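Local coordinates for protein ribulose-bisphosphate carboxylase (Alicyclobacillus acidocaldarius subsp. acidocaldarius, PDB 4NAS) that belongs to the RuBisCO large-chain family and binds a calcium ion in a catalytic domain of the TIM-barrel clan, at residues Ser147-Cys152 and Glu162-Gln167; Glu190-Ala195 and Tyr213-Thr218; Leu333-Ala338 and Val357-Gly362; Ile340-Val345 and Gly375-Asp380. One frame throughout, in Å; residues are numbered along the deposited sequence.

Contact 1: residues Ser147-Cys152 and Glu162-Gln167; sequences SIFKAC and EAFGEQ
The side-chain oxygen of Gln167 is where two parts of the chain converge: Ser147 OG donates to Gln167 OE1 over 2.7 Å, lying in the carbonyl plane on a lone pair, and His365 adds a weak hydrogen bond to the same oxygen. The hydroxyl of Ser147 is anti to its own backbone N (chi1 -172°), which turns it toward the helix. A short, polar residue suits this spot because the long glutamine does the reaching. The other end of that amide is held as well: Gln167 NE2 donates to Ala163 O, one helical turn back, at 2.9 Å. Bonds at both ends probably fix the orientation of the amide in its buried setting.

The amide nitrogen lies over one face of Phe149. Gln167 NE2 stands 4.0 Å from the plane of the Phe149 ring, over its centre, with ring and amide planes 84° apart. The far end of the ring turns to the helix, where Phe149 CE2 meets Ala163 CB at 3.9 Å and Phe149 CZ meets Phe164 CB at 3.8 Å; the small alanine lets the ring come close to the helix backbone. Val175 packs on Phe149, Phe164 and Gln167 from a neighbouring loop. Ser147 to Cys152 follow strand 144-146 and lead toward helix 157-168, so the contact folds a loop back on its own helix, within a beta-alpha unit of the TIM barrel.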
loop_
_atom_site.group_PDB
_atom_site.type_symbol
_atom_site.label_atom_id
_atom_site.label_comp_id
_atom_site.label_asym_id
_atom_site.label_seq_id
_atom_site.Cartn_x
_atom_site.Cartn_y
_atom_site.Cartn_z
ATOM N N SER B 147 -19.399 14.049 13.390
ATOM C CA SER B 147 -19.138 13.342 14.659
ATOM C C SER B 147 -18.650 11.907 14.378
ATOM O O SER B 147 -18.942 11.332 13.328
ATOM C CB SER B 147 -20.386 13.358 15.572
ATOM O OG SER B 147 -20.113 12.840 16.869
ATOM N N ILE B 148 -17.848 11.349 15.282
ATOM C CA ILE B 148 -17.368 9.982 15.123
ATOM C C ILE B 148 -17.823 9.111 16.289
ATOM O O ILE B 148 -17.661 9.503 17.440
ATOM C CB ILE B 148 -15.822 9.936 15.076
ATOM C CG1 ILE B 148 -15.289 10.889 14.000
ATOM C CG2 ILE B 148 -15.343 8.508 14.882
ATOM C CD1 ILE B 148 -13.876 11.394 14.237
ATOM N N PHE B 149 -18.380 7.938 15.990
ATOM C CA PHE B 149 -18.739 6.948 17.014
ATOM C C PHE B 149 -17.603 6.723 17.997
ATOM O O PHE B 149 -16.477 6.455 17.602
ATOM C CB PHE B 149 -19.100 5.597 16.380
ATOM C CG PHE B 149 -20.535 5.471 16.013
ATOM C CD1 PHE B 149 -21.009 5.995 14.820
ATOM C CD2 PHE B 149 -21.429 4.844 16.867
ATOM C CE1 PHE B 149 -22.356 5.890 14.497
ATOM C CE2 PHE B 149 -22.763 4.735 16.532
ATOM C CZ PHE B 149 -23.222 5.256 15.349
ATOM N N LYS B 150 -17.893 6.820 19.284
ATOM C CA LYS B 150 -16.833 6.599 20.265
ATOM C C LYS B 150 -16.565 5.099 20.469
ATOM O O LYS B 150 -15.453 4.701 20.851
ATOM C CB LYS B 150 -17.156 7.306 21.588
ATOM C CG LYS B 150 -18.282 6.690 22.396
ATOM C CD LYS B 150 -18.587 7.549 23.611
ATOM C CE LYS B 150 -19.715 6.959 24.443
ATOM N NZ LYS B 150 -20.294 7.976 25.360
ATOM N N ALA B 151 -17.569 4.276 20.172
ATOM C CA ALA B 151 -17.520 2.827 20.435
ATOM C C ALA B 151 -18.433 2.061 19.479
ATOM O O ALA B 151 -19.599 2.428 19.306
ATOM C CB ALA B 151 -17.912 2.531 21.873
ATOM N N CYS B 152 -17.915 0.994 18.871
ATOM C CA CYS B 152 -18.679 0.244 17.868
ATOM C C CYS B 152 -18.709 -1.264 18.141
ATOM O O CYS B 152 -19.768 -1.846 18.430
ATOM C CB CYS B 152 -18.103 0.491 16.473
ATOM S SG CYS B 152 -18.119 2.223 15.956
ATOM N N GLU B 162 -28.934 4.212 19.506
ATOM C CA GLU B 162 -29.023 5.234 20.539
ATOM C C GLU B 162 -27.815 6.153 20.490
ATOM O O GLU B 162 -27.943 7.372 20.668
ATOM C CB GLU B 162 -29.134 4.594 21.921
ATOM C CG GLU B 162 -28.961 5.578 23.056
ATOM N N ALA B 163 -26.647 5.556 20.247
ATOM C CA ALA B 163 -25.399 6.296 20.170
ATOM C C ALA B 163 -25.443 7.191 18.936
ATOM O O ALA B 163 -24.907 8.298 18.942
ATOM C CB ALA B 163 -24.212 5.334 20.101
ATOM N N PHE B 164 -26.084 6.706 17.879
ATOM C CA PHE B 164 -26.212 7.503 16.672
ATOM C C PHE B 164 -27.129 8.678 16.967
ATOM O O PHE B 164 -26.853 9.807 16.560
ATOM C CB PHE B 164 -26.749 6.673 15.500
ATOM C CG PHE B 164 -27.064 7.495 14.282
ATOM C CD1 PHE B 164 -26.062 7.857 13.400
ATOM C CD2 PHE B 164 -28.359 7.934 14.041
ATOM C CE1 PHE B 164 -26.343 8.628 12.282
ATOM C CE2 PHE B 164 -28.646 8.708 12.931
ATOM C CZ PHE B 164 -27.633 9.054 12.050
ATOM N N GLY B 165 -28.206 8.402 17.701
ATOM C CA GLY B 165 -29.202 9.405 18.014
ATOM C C GLY B 165 -28.653 10.550 18.841
ATOM O O GLY B 165 -28.935 11.714 18.557
ATOM N N GLU B 166 -27.877 10.213 19.869
ATOM C CA GLU B 166 -27.197 11.206 20.692
ATOM C C GLU B 166 -26.380 12.178 19.856
ATOM O O GLU B 166 -26.477 13.379 20.044
ATOM C CB GLU B 166 -26.301 10.538 21.736
ATOM C CG GLU B 166 -27.064 9.836 22.855
ATOM C CD GLU B 166 -27.970 10.778 23.645
ATOM O OE1 GLU B 166 -29.165 10.911 23.289
ATOM O OE2 GLU B 166 -27.486 11.377 24.631
ATOM N N GLN B 167 -25.575 11.658 18.933
ATOM C CA GLN B 167 -24.827 12.532 18.024
ATOM C C GLN B 167 -25.734 13.402 17.148
ATOM O O GLN B 167 -25.530 14.613 17.051
ATOM C CB GLN B 167 -23.839 11.732 17.165
ATOM C CG GLN B 167 -22.635 11.235 17.948
ATOM C CD GLN B 167 -21.948 10.082 17.268
ATOM O OE1 GLN B 167 -20.830 10.219 16.735
ATOM N NE2 GLN B 167 -22.604 8.928 17.275
#

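Contact 2: residues Glu190-Ala195 and Tyr213-Thr218; sequences EDRVRA and YAVNLT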
loop_
_atom_site.group_PDB
_atom_site.type_symbol
_atom_site.label_atom_id
_atom_site.label_comp_id
_atom_site.label_asym_id
_atom_site.label_seq_id
_atom_site.Cartn_x
_atom_site.Cartn_y
_atom_site.Cartn_z
ATOM N N GLU B 190 -25.362 -3.026 6.243
ATOM C CA GLU B 190 -26.636 -2.740 5.599
ATOM C C GLU B 190 -27.733 -2.483 6.640
ATOM O O GLU B 190 -28.584 -1.610 6.448
ATOM C CB GLU B 190 -27.043 -3.814 4.572
ATOM C CG GLU B 190 -26.337 -5.155 4.636
ATOM C CD GLU B 190 -24.864 -5.126 4.171
ATOM O OE1 GLU B 190 -24.562 -4.844 2.988
ATOM O OE2 GLU B 190 -24.010 -5.418 5.012
ATOM N N ASP B 191 -27.695 -3.219 7.750
ATOM C CA ASP B 191 -28.668 -3.013 8.825
ATOM C C ASP B 191 -28.441 -1.681 9.552
ATOM O O ASP B 191 -29.395 -1.046 10.025
ATOM C CB ASP B 191 -28.646 -4.172 9.827
ATOM C CG ASP B 191 -29.332 -5.426 9.293
ATOM O OD1 ASP B 191 -30.059 -5.336 8.275
ATOM O OD2 ASP B 191 -29.148 -6.501 9.904
ATOM N N ARG B 192 -27.179 -1.265 9.653
ATOM C CA ARG B 192 -26.855 0.035 10.236
ATOM C C ARG B 192 -27.364 1.175 9.376
ATOM O O ARG B 192 -27.917 2.147 9.892
ATOM C CB ARG B 192 -25.348 0.184 10.498
ATOM C CG ARG B 192 -24.812 -0.869 11.447
ATOM C CD ARG B 192 -23.496 -0.453 12.086
ATOM N NE ARG B 192 -22.472 -0.129 11.099
ATOM C CZ ARG B 192 -21.627 -1.010 10.567
ATOM N NH1 ARG B 192 -21.711 -2.293 10.893
ATOM N NH2 ARG B 192 -20.706 -0.603 9.699
ATOM N N VAL B 193 -27.194 1.067 8.063
ATOM C CA VAL B 193 -27.650 2.142 7.188
ATOM C C VAL B 193 -29.173 2.299 7.324
ATOM O O VAL B 193 -29.672 3.408 7.528
ATOM C CB VAL B 193 -27.247 1.915 5.710
ATOM C CG1 VAL B 193 -27.947 2.920 4.801
ATOM C CG2 VAL B 193 -25.702 1.989 5.540
ATOM N N ARG B 194 -29.893 1.184 7.240
ATOM C CA ARG B 194 -31.355 1.205 7.348
ATOM C C ARG B 194 -31.813 1.842 8.650
ATOM O O ARG B 194 -32.672 2.718 8.651
ATOM C CB ARG B 194 -31.928 -0.207 7.275
ATOM C CG ARG B 194 -31.915 -0.841 5.896
ATOM C CD ARG B 194 -32.937 -1.981 5.809
ATOM N NE ARG B 194 -32.706 -2.832 4.644
ATOM C CZ ARG B 194 -31.826 -3.831 4.612
ATOM N NH1 ARG B 194 -31.094 -4.114 5.682
ATOM N NH2 ARG B 194 -31.676 -4.552 3.510
ATOM N N ALA B 195 -31.216 1.398 9.754
ATOM C CA ALA B 195 -31.648 1.783 11.095
ATOM C C ALA B 195 -31.340 3.239 11.436
ATOM O O ALA B 195 -32.194 3.941 11.992
ATOM C CB ALA B 195 -31.032 0.858 12.134
ATOM N N TYR B 213 -25.182 9.432 7.400
ATOM C CA TYR B 213 -24.329 8.399 7.974
ATOM C C TYR B 213 -23.244 7.964 6.978
ATOM O O TYR B 213 -23.546 7.604 5.856
ATOM C CB TYR B 213 -25.205 7.229 8.441
ATOM C CG TYR B 213 -24.480 5.990 8.954
ATOM C CD1 TYR B 213 -23.328 6.077 9.725
ATOM C CD2 TYR B 213 -24.990 4.729 8.689
ATOM C CE1 TYR B 213 -22.685 4.939 10.180
ATOM C CE2 TYR B 213 -24.374 3.602 9.137
ATOM C CZ TYR B 213 -23.216 3.700 9.883
ATOM O OH TYR B 213 -22.629 2.534 10.326
ATOM N N ALA B 214 -21.981 8.038 7.410
ATOM C CA ALA B 214 -20.847 7.489 6.685
ATOM C C ALA B 214 -20.456 6.117 7.252
ATOM O O ALA B 214 -19.939 5.988 8.383
ATOM C CB ALA B 214 -19.667 8.430 6.751
ATOM N N VAL B 215 -20.705 5.101 6.449
ATOM C CA VAL B 215 -20.614 3.725 6.887
ATOM C C VAL B 215 -19.323 3.122 6.361
ATOM O O VAL B 215 -18.921 3.369 5.226
ATOM C CB VAL B 215 -21.867 2.926 6.418
ATOM C CG1 VAL B 215 -22.040 2.999 4.896
ATOM C CG2 VAL B 215 -21.834 1.508 6.932
ATOM N N ASN B 216 -18.637 2.382 7.213
ATOM C CA ASN B 216 -17.397 1.737 6.812
ATOM C C ASN B 216 -17.619 0.723 5.671
ATOM O O ASN B 216 -18.432 -0.190 5.807
ATOM C CB ASN B 216 -16.757 1.079 8.039
ATOM C CG ASN B 216 -15.234 0.953 7.920
ATOM O OD1 ASN B 216 -14.615 1.515 7.012
ATOM N ND2 ASN B 216 -14.630 0.211 8.846
ATOM N N LEU B 217 -16.902 0.886 4.554
ATOM C CA LEU B 217 -17.001 -0.042 3.410
ATOM C C LEU B 217 -16.010 -1.173 3.588
ATOM O O LEU B 217 -14.811 -0.939 3.631
ATOM C CB LEU B 217 -16.708 0.687 2.100
ATOM C CG LEU B 217 -16.838 -0.150 0.822
ATOM C CD1 LEU B 217 -18.217 -0.832 0.690
ATOM C CD2 LEU B 217 -16.578 0.757 -0.352
ATOM N N THR B 218 -16.506 -2.393 3.759
ATOM C CA THR B 218 -15.649 -3.487 4.199
ATOM C C THR B 218 -15.998 -4.809 3.529
ATOM O O THR B 218 -17.055 -4.943 2.905
ATOM C CB THR B 218 -15.790 -3.717 5.716
ATOM O OG1 THR B 218 -17.113 -4.178 6.007
ATOM C CG2 THR B 218 -15.535 -2.450 6.480
#
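Arg192 and Tyr213 are brought together by two torsions: the arginine chain bends at chi3 (-56°), swinging its guanidinium toward the strand, while Tyr213 sends its ring out anti to its backbone N (chi1 174°). This is helix-on-strand packing in the TIM barrel, with helix 189-207 running antiparallel to the following strand 214-216; the local axes lie 9.3 Å apart. Arg192 NE donates to Tyr213 OH at 2.8 Å with an almost straight N-H...O angle of 168°, and the hydroxyl sits at the guanidinium edge, in its plane. The two flat groups are themselves steeply inclined.

Asp177 completes the polar knot: one carboxylate oxygen bonds the Tyr213 hydroxyl, the other forms a salt bridge with Arg192 NH2 and accepts from the backbone N of Asn216. A buried arginine thus has a counter-charge, and Asp177 sits in sequence between the calcium ligands carboxylated Lys176 and Asp178, so the cluster may help to set the course of that metal-binding stretch.

Apolar contacts fill in beside it. The tyrosine ring turns an edge to the helix, with Val193 N near its plane and Tyr213 CE2 3.8 Å from Arg192 CB. Val215 CB, from the same segment as the tyrosine, lies over one ring face but offset toward its rim. Branched Val215 turns its side chain from the strand toward the helix, where Val215 CG1 lies 3.9 Å from Val193 CG2.

Contact 3: residues Leu333-Ala338 and Val357-Gly362; sequences LPAPSA and VLNAGG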
loop_
_atom_site.group_PDB
_atom_site.type_symbol
_atom_site.label_atom_id
_atom_site.label_comp_id
_atom_site.label_asym_id
_atom_site.label_seq_id
_atom_site.Cartn_x
_atom_site.Cartn_y
_atom_site.Cartn_z
ATOM N N LEU B 333 -13.211 18.203 -0.196
ATOM C CA LEU B 333 -13.374 18.835 1.112
ATOM C C LEU B 333 -12.331 18.304 2.080
ATOM O O LEU B 333 -12.225 17.103 2.270
ATOM C CB LEU B 333 -14.776 18.538 1.683
ATOM C CG LEU B 333 -15.970 19.388 1.259
ATOM C CD1 LEU B 333 -17.275 18.653 1.603
ATOM C CD2 LEU B 333 -15.925 20.742 1.968
ATOM N N PRO B 334 -11.541 19.193 2.682
ATOM C CA PRO B 334 -10.600 18.755 3.718
ATOM C C PRO B 334 -11.272 18.552 5.073
ATOM O O PRO B 334 -12.113 19.373 5.523
ATOM C CB PRO B 334 -9.589 19.904 3.787
ATOM C CG PRO B 334 -10.339 21.095 3.283
ATOM C CD PRO B 334 -11.349 20.601 2.295
ATOM N N ALA B 335 -10.915 17.453 5.722
ATOM C CA ALA B 335 -11.444 17.141 7.046
ATOM C C ALA B 335 -10.278 16.889 8.018
ATOM O O ALA B 335 -9.964 15.737 8.346
ATOM C CB ALA B 335 -12.347 15.933 6.964
ATOM N N PRO B 336 -9.603 17.968 8.441
ATOM C CA PRO B 336 -8.408 17.795 9.269
ATOM C C PRO B 336 -8.790 17.279 10.654
ATOM O O PRO B 336 -9.808 17.693 11.229
ATOM C CB PRO B 336 -7.795 19.200 9.300
ATOM C CG PRO B 336 -8.942 20.127 9.003
ATOM C CD PRO B 336 -9.867 19.382 8.115
ATOM N N SER B 337 -7.984 16.356 11.165
ATOM C CA SER B 337 -8.338 15.609 12.357
ATOM C C SER B 337 -7.377 15.932 13.503
ATOM O O SER B 337 -6.237 16.361 13.263
ATOM C CB SER B 337 -8.329 14.101 12.055
ATOM O OG SER B 337 -7.014 13.625 11.750
ATOM N N ALA B 338 -7.861 15.715 14.730
ATOM C CA ALA B 338 -7.124 15.950 15.989
ATOM C C ALA B 338 -7.038 17.410 16.451
ATOM O O ALA B 338 -6.717 18.310 15.683
ATOM C CB ALA B 338 -5.742 15.283 15.986
ATOM N N VAL B 357 -14.709 20.438 6.638
ATOM C CA VAL B 357 -15.487 19.593 7.530
ATOM C C VAL B 357 -14.862 19.682 8.914
ATOM O O VAL B 357 -13.669 19.409 9.065
ATOM C CB VAL B 357 -15.498 18.136 7.084
ATOM C CG1 VAL B 357 -16.299 17.287 8.080
ATOM C CG2 VAL B 357 -16.077 18.012 5.657
ATOM N N LEU B 358 -15.652 20.095 9.911
ATOM C CA LEU B 358 -15.201 20.062 11.293
ATOM C C LEU B 358 -15.271 18.608 11.749
ATOM O O LEU B 358 -16.342 18.058 11.999
ATOM C CB LEU B 358 -16.011 21.016 12.201
ATOM C CG LEU B 358 -15.864 22.504 11.851
ATOM C CD1 LEU B 358 -16.998 23.339 12.444
ATOM C CD2 LEU B 358 -14.500 23.051 12.274
ATOM N N ASN B 359 -14.097 17.986 11.790
ATOM C CA ASN B 359 -13.948 16.564 12.040
ATOM C C ASN B 359 -13.779 16.362 13.539
ATOM O O ASN B 359 -12.663 16.281 14.044
ATOM C CB ASN B 359 -12.711 16.072 11.269
ATOM C CG ASN B 359 -12.552 14.570 11.280
ATOM O OD1 ASN B 359 -13.268 13.869 11.978
ATOM N ND2 ASN B 359 -11.581 14.068 10.513
ATOM N N ALA B 360 -14.894 16.315 14.259
ATOM C CA ALA B 360 -14.830 16.230 15.708
ATOM C C ALA B 360 -14.955 14.793 16.226
ATOM O O ALA B 360 -15.732 13.999 15.707
ATOM C CB ALA B 360 -15.899 17.105 16.317
ATOM N N GLY B 361 -14.192 14.470 17.260
ATOM C CA GLY B 361 -14.316 13.183 17.922
ATOM C C GLY B 361 -14.475 13.374 19.416
ATOM O O GLY B 361 -15.595 13.394 19.938
ATOM N N GLY B 362 -13.345 13.521 20.108
ATOM C CA GLY B 362 -13.356 13.888 21.513
ATOM C C GLY B 362 -14.027 15.233 21.706
ATOM O O GLY B 362 -14.552 15.521 22.780
HETATM O O HOH W 1 -11.832 19.454 10.990
HETATM O O HOH W 2 -10.610 15.068 15.092
#
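Val357 N donates to Pro334 O at 3.0 Å with an N-H...O angle of 170°, the direct backbone bond between these two parallel strands. Next to it, Ala335 CB rests on Val357 CB at 3.8 Å, the small methyl packing directly on the branch point of the valine. Farther along, Asn359 takes over. Its CG lies anti to its backbone N (chi1 -172°), carrying the amide across to the neighbouring strand, where Asn359 ND2 donates to Ala335 O over 3.2 Å. The acceptor lies in the asparagine amide plane, but the donor is well above the carbonyl plane, away from its lone pairs. The methylene of Ser337 also packs against that nitrogen.

Water replaces the rest of the ladder. Pro336 has no N-H to offer Val357 O, and a water fills the gap: it donates to Val357 O and to Pro336 O, each at 2.7 Å, and accepts from Asn359 N. A second water joins Ala338 N to Asn359 O where the strands part.

On its other edge strand 333-337 pairs with strand 299-303, from which Ile299 meets Ala335 and Ile301 meets Asn359, while helix 345-352 packs Phe352 on both prolines. That helix connects the two strands, making a beta-alpha-beta crossover. The last strand, 357-359, joins 333-337 on one side and the first barrel strand, 144-146, on the other, and this partly hydrated seam thereby helps close the TIM barrel.

Contact 4: residues Ile340-Val345 and Gly375-Asp380; sequences IYPGLV and GRAFFD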
loop_
_atom_site.group_PDB
_atom_site.type_symbol
_atom_site.label_atom_id
_atom_site.label_comp_id
_atom_site.label_asym_id
_atom_site.label_seq_id
_atom_site.Cartn_x
_atom_site.Cartn_y
_atom_site.Cartn_z
ATOM N N ILE B 340 -9.479 19.259 17.275
ATOM C CA ILE B 340 -10.615 20.007 16.758
ATOM C C ILE B 340 -11.638 20.271 17.875
ATOM O O ILE B 340 -12.354 19.365 18.270
ATOM C CB ILE B 340 -11.304 19.220 15.633
ATOM C CG1 ILE B 340 -10.275 18.771 14.585
ATOM C CG2 ILE B 340 -12.451 20.027 15.016
ATOM C CD1 ILE B 340 -9.512 19.919 13.880
ATOM N N TYR B 341 -11.691 21.512 18.366
ATOM C CA TYR B 341 -12.673 21.948 19.369
ATOM C C TYR B 341 -13.303 23.287 18.993
ATOM O O TYR B 341 -12.723 24.035 18.192
ATOM C CB TYR B 341 -11.987 22.082 20.713
ATOM C CG TYR B 341 -11.234 20.844 21.092
ATOM C CD1 TYR B 341 -11.909 19.713 21.536
ATOM C CD2 TYR B 341 -9.851 20.792 20.985
ATOM C CE1 TYR B 341 -11.224 18.576 21.892
ATOM C CE2 TYR B 341 -9.159 19.657 21.326
ATOM C CZ TYR B 341 -9.845 18.550 21.785
ATOM O OH TYR B 341 -9.153 17.403 22.137
ATOM N N PRO B 342 -14.480 23.604 19.577
ATOM C CA PRO B 342 -15.190 24.839 19.214
ATOM C C PRO B 342 -14.332 26.094 19.327
ATOM O O PRO B 342 -14.491 27.000 18.514
ATOM C CB PRO B 342 -16.352 24.877 20.214
ATOM C CG PRO B 342 -16.673 23.428 20.434
ATOM C CD PRO B 342 -15.286 22.775 20.497
ATOM N N GLY B 343 -13.402 26.120 20.278
ATOM C CA GLY B 343 -12.514 27.256 20.440
ATOM C C GLY B 343 -11.581 27.429 19.254
ATOM O O GLY B 343 -11.060 28.517 19.010
ATOM N N LEU B 344 -11.376 26.354 18.507
ATOM C CA LEU B 344 -10.477 26.405 17.361
ATOM C C LEU B 344 -11.204 26.825 16.090
ATOM O O LEU B 344 -10.555 27.166 15.106
ATOM C CB LEU B 344 -9.750 25.067 17.161
ATOM C CG LEU B 344 -8.512 25.062 16.244
ATOM C CD1 LEU B 344 -7.339 25.832 16.876
ATOM C CD2 LEU B 344 -8.079 23.639 15.799
ATOM N N VAL B 345 -12.539 26.807 16.113
ATOM C CA VAL B 345 -13.336 27.145 14.927
ATOM C C VAL B 345 -12.947 28.424 14.161
ATOM O O VAL B 345 -12.847 28.390 12.933
ATOM C CB VAL B 345 -14.867 27.058 15.164
ATOM C CG1 VAL B 345 -15.637 27.735 14.037
ATOM C CG2 VAL B 345 -15.299 25.602 15.283
ATOM N N GLY B 375 -22.079 18.745 19.907
ATOM C CA GLY B 375 -22.434 19.234 18.588
ATOM C C GLY B 375 -22.939 20.675 18.579
ATOM O O GLY B 375 -22.502 21.485 17.748
ATOM N N ARG B 376 -23.845 21.000 19.499
ATOM C CA ARG B 376 -24.418 22.348 19.563
ATOM C C ARG B 376 -23.304 23.389 19.668
ATOM O O ARG B 376 -23.344 24.419 18.986
ATOM C CB ARG B 376 -25.400 22.481 20.736
ATOM C CG ARG B 376 -26.651 21.637 20.564
ATOM C CD ARG B 376 -27.564 21.725 21.762
ATOM N NE ARG B 376 -28.183 23.039 21.875
ATOM C CZ ARG B 376 -29.326 23.369 21.288
ATOM N NH1 ARG B 376 -29.966 22.472 20.549
ATOM N NH2 ARG B 376 -29.832 24.589 21.449
ATOM N N ALA B 377 -22.311 23.086 20.511
ATOM C CA ALA B 377 -21.109 23.912 20.691
ATOM C C ALA B 377 -20.456 24.358 19.390
ATOM O O ALA B 377 -20.063 25.517 19.249
ATOM C CB ALA B 377 -20.084 23.163 21.518
ATOM N N PHE B 378 -20.305 23.436 18.445
ATOM C CA PHE B 378 -19.671 23.787 17.183
ATOM C C PHE B 378 -20.567 24.738 16.403
ATOM O O PHE B 378 -20.106 25.739 15.853
ATOM C CB PHE B 378 -19.319 22.543 16.359
ATOM C CG PHE B 378 -18.104 21.804 16.866
ATOM C CD1 PHE B 378 -16.821 22.234 16.532
ATOM C CD2 PHE B 378 -18.238 20.670 17.657
ATOM C CE1 PHE B 378 -15.696 21.561 17.000
ATOM C CE2 PHE B 378 -17.125 19.996 18.127
ATOM C CZ PHE B 378 -15.848 20.441 17.797
ATOM N N PHE B 379 -21.853 24.437 16.367
ATOM C CA PHE B 379 -22.797 25.340 15.736
ATOM C C PHE B 379 -22.840 26.736 16.398
ATOM O O PHE B 379 -22.998 27.748 15.706
ATOM C CB PHE B 379 -24.176 24.670 15.610
ATOM C CG PHE B 379 -24.235 23.630 14.514
ATOM C CD1 PHE B 379 -24.314 24.015 13.178
ATOM C CD2 PHE B 379 -24.185 22.278 14.808
ATOM C CE1 PHE B 379 -24.346 23.070 12.155
ATOM C CE2 PHE B 379 -24.218 21.320 13.781
ATOM C CZ PHE B 379 -24.304 21.721 12.460
ATOM N N ASP B 380 -22.643 26.798 17.716
ATOM C CA ASP B 380 -22.565 28.085 18.426
ATOM C C ASP B 380 -21.365 28.938 17.960
ATOM O O ASP B 380 -21.474 30.159 17.757
ATOM C CB ASP B 380 -22.489 27.868 19.949
ATOM C CG ASP B 380 -23.794 27.339 20.544
ATOM O OD1 ASP B 380 -24.868 27.641 19.984
ATOM O OD2 ASP B 380 -23.742 26.630 21.585
#
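Pro342 opens a short 3-10 turn, residues 342-344, that leads into helix 345-352, and its CA comes within 5.0 Å of that of Phe378 on helix 371-386. The contact joins the start of one outer helix of the TIM barrel to the next long helix after strand 357-359. The turn is fastened by Leu344 N donating to Tyr341 O at 2.7 Å, and proline fits its first position because the ring fixes phi and no N-H is needed there.

Across the interface there are no hydrogen bonds; one aromatic ring does most of the work. Phe378 CG lies anti to the carbonyl carbon (chi1 -76°), and the ring reaches from the helix over the proline. Pro342 CG sits 3.9 Å from the Phe378 ring centroid and 4° off its normal, a CH-pi contact almost perfectly centred on the face. The puckered proline ring, with its slightly polarised C-H groups, suits that role. Pro342 CD lies 3.6 Å from Phe378 CZ, and Pro342 CG touches Ala377 CB at 3.6 Å, a methyl small enough to let helix and turn close up. From helix 399-408, Leu401 and Ala404 also pack on Pro342.

The ring's rim is lined too. Ile340 CG2 meets Phe378 CE1 at 4.1 Å, and Val345 CG2 lies 3.9 Å from Phe378 CD1, near the ring plane. At the tip of the ring, Ile340 O faces the edge in plane, 3.7 Å from Phe378 CZ.

All four contacts lie in the barrel domain. Contacts 1 and 2 are neighbours, centres about 13 Å apart, and meet where Phe164 CE1 packs on Tyr213 CB at 4.2 Å. Contact 1 also reaches contact 3: Ile148 CD1 touches Asn359 OD1 at 3.4 Å. Contacts 3 and 4 interlock along the chain, their segments alternating, with centres about 11 Å apart and Ala360 CB lying 3.6 Å from Phe378 CE2. Contacts 2 and 4 have centres about 26 Å apart. The calcium site is formed by carboxylated Lys176, Asp178 and Glu179; a bound calcium ion is about 5 Å from the side chain of Ile148, 8 Å from Asn359's and 9 Å from Asn216's; contact 4 lies farther out.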